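Local coordinates for transcriptional regulator, MarR family (Silicibacter pomeroyi DSS-3, PDB 3BOQ), which probably binds DNA as a dimeric transcription factor of the MarR family, through a winged helix-turn-helix domain, at residues B[47-52]-B[84-89]. Sequence-based numbering, arbitrary orientation.
Sequences LAKFDA and NRLIKD
Arg-85 sets its CB against CE of Lys-49, 3.9 Å away, where the two side chains cross at about a right angle. Its NH2 is hydrogen-bonded to the carbonyl of Gly-77, and its NE stays 5.0 Å from Lys-49 NZ, a like charge. One residue on, Leu-86 reaches back between the helices with both methyls. CD2 lies along the lysine chain, 3.8 Å from Lys-49 CD, and CD1 meets Ala-52 CB at 3.9 Å; Leu-82, a turn earlier, touches the same lysine and alanine. At the end of the segment, Asp-89 takes Lys-49 NZ on the syn side of OD2, 2.6 Å away and 22° out of the carboxylate plane. The lysine spans to it because its chain is extended beyond CG. With an alanine replacing Lys-49, Asp-89 would probably lose this cationic partner and Leu-86 CD2 its methylene cover. Helix 79-88, by its place in the MarR fold probably the DNA-recognition helix, is thus braced against helix 47-58, their local axes 10.9 Å apart and nearly perpendicular. Methylenes packed on leucine direct the ammonium to the carboxylate, whose negative charge probably also eases the nearness of Lys-49 to Arg-85.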
# COMPACT_ATOMS: atom_id res chain seq x y z
N LEU B 47 -10.28 6.43 1.66
CA LEU B 47 -8.95 6.97 1.61
C LEU B 47 -8.58 7.38 0.18
O LEU B 47 -8.01 8.46 -0.02
CB LEU B 47 -7.96 5.96 2.18
CG LEU B 47 -6.67 6.52 2.77
CD1 LEU B 47 -6.99 7.65 3.76
CD2 LEU B 47 -5.82 5.38 3.41
N ALA B 48 -8.90 6.53 -0.81
CA ALA B 48 -8.67 6.87 -2.23
C ALA B 48 -9.34 8.22 -2.61
O ALA B 48 -8.70 9.08 -3.24
CB ALA B 48 -9.14 5.73 -3.14
N LYS B 49 -10.59 8.42 -2.18
CA LYS B 49 -11.34 9.66 -2.39
C LYS B 49 -10.76 10.87 -1.68
O LYS B 49 -10.58 11.95 -2.28
CB LYS B 49 -12.77 9.47 -1.94
CG LYS B 49 -13.63 8.63 -2.89
CD LYS B 49 -15.09 8.84 -2.63
CE LYS B 49 -15.87 7.91 -3.48
NZ LYS B 49 -17.30 7.93 -3.07
N PHE B 50 -10.49 10.70 -0.38
CA PHE B 50 -9.84 11.71 0.43
C PHE B 50 -8.53 12.12 -0.24
O PHE B 50 -8.26 13.31 -0.41
CB PHE B 50 -9.59 11.20 1.86
CG PHE B 50 -8.82 12.18 2.70
CD1 PHE B 50 -9.46 13.27 3.28
CD2 PHE B 50 -7.44 12.05 2.84
CE1 PHE B 50 -8.75 14.22 4.02
CE2 PHE B 50 -6.70 12.98 3.59
CZ PHE B 50 -7.37 14.07 4.19
N ASP B 51 -7.73 11.12 -0.63
CA ASP B 51 -6.48 11.37 -1.32
C ASP B 51 -6.60 12.27 -2.57
O ASP B 51 -5.86 13.27 -2.69
CB ASP B 51 -5.76 10.05 -1.63
CG ASP B 51 -4.53 10.23 -2.50
OD1 ASP B 51 -3.78 11.21 -2.27
OD2 ASP B 51 -4.33 9.40 -3.43
N ALA B 52 -7.51 11.93 -3.50
CA ALA B 52 -7.80 12.79 -4.66
C ALA B 52 -8.20 14.22 -4.28
O ALA B 52 -7.68 15.20 -4.83
CB ALA B 52 -8.87 12.16 -5.54
N ASN B 84 -15.16 10.33 -11.44
CA ASN B 84 -16.59 10.06 -11.64
C ASN B 84 -17.39 9.81 -10.36
O ASN B 84 -18.49 10.31 -10.24
CB ASN B 84 -16.82 8.90 -12.63
CG ASN B 84 -16.48 9.27 -14.06
OD1 ASN B 84 -16.33 10.45 -14.40
ND2 ASN B 84 -16.34 8.24 -14.91
N ARG B 85 -16.86 9.02 -9.41
CA ARG B 85 -17.54 8.79 -8.12
C ARG B 85 -17.65 10.09 -7.32
O ARG B 85 -18.71 10.36 -6.73
CB ARG B 85 -16.82 7.74 -7.27
CG ARG B 85 -16.91 6.31 -7.78
CD ARG B 85 -16.30 5.31 -6.76
NE ARG B 85 -14.83 5.36 -6.63
CZ ARG B 85 -13.96 4.76 -7.45
NH1 ARG B 85 -14.39 4.07 -8.51
NH2 ARG B 85 -12.66 4.86 -7.24
N LEU B 86 -16.58 10.89 -7.34
CA LEU B 86 -16.50 12.19 -6.64
C LEU B 86 -17.44 13.26 -7.17
O LEU B 86 -17.94 14.10 -6.40
CB LEU B 86 -15.08 12.73 -6.68
CG LEU B 86 -14.04 11.95 -5.87
CD1 LEU B 86 -12.68 12.46 -6.25
CD2 LEU B 86 -14.33 12.15 -4.37
N ILE B 87 -17.65 13.25 -8.48
CA ILE B 87 -18.62 14.11 -9.17
C ILE B 87 -20.05 13.72 -8.76
O ILE B 87 -20.85 14.58 -8.43
CB ILE B 87 -18.46 14.08 -10.72
CG1 ILE B 87 -17.17 14.77 -11.16
CG2 ILE B 87 -19.63 14.76 -11.37
CD1 ILE B 87 -16.72 14.49 -12.57
N LYS B 88 -20.34 12.42 -8.78
CA LYS B 88 -21.64 11.87 -8.36
C LYS B 88 -21.94 12.14 -6.86
O LYS B 88 -23.06 12.43 -6.47
CB LYS B 88 -21.71 10.38 -8.75
CG LYS B 88 -22.82 9.55 -8.10
CD LYS B 88 -23.22 8.35 -8.98
CE LYS B 88 -24.15 7.36 -8.24
NZ LYS B 88 -25.57 7.39 -8.72
N ASP B 89 -20.92 12.08 -6.03
CA ASP B 89 -20.98 12.47 -4.63
C ASP B 89 -21.17 13.99 -4.39
O ASP B 89 -21.31 14.42 -3.24
CB ASP B 89 -19.67 12.06 -3.96
CG ASP B 89 -19.63 10.58 -3.64
OD1 ASP B 89 -20.62 9.87 -3.93
OD2 ASP B 89 -18.59 10.15 -3.07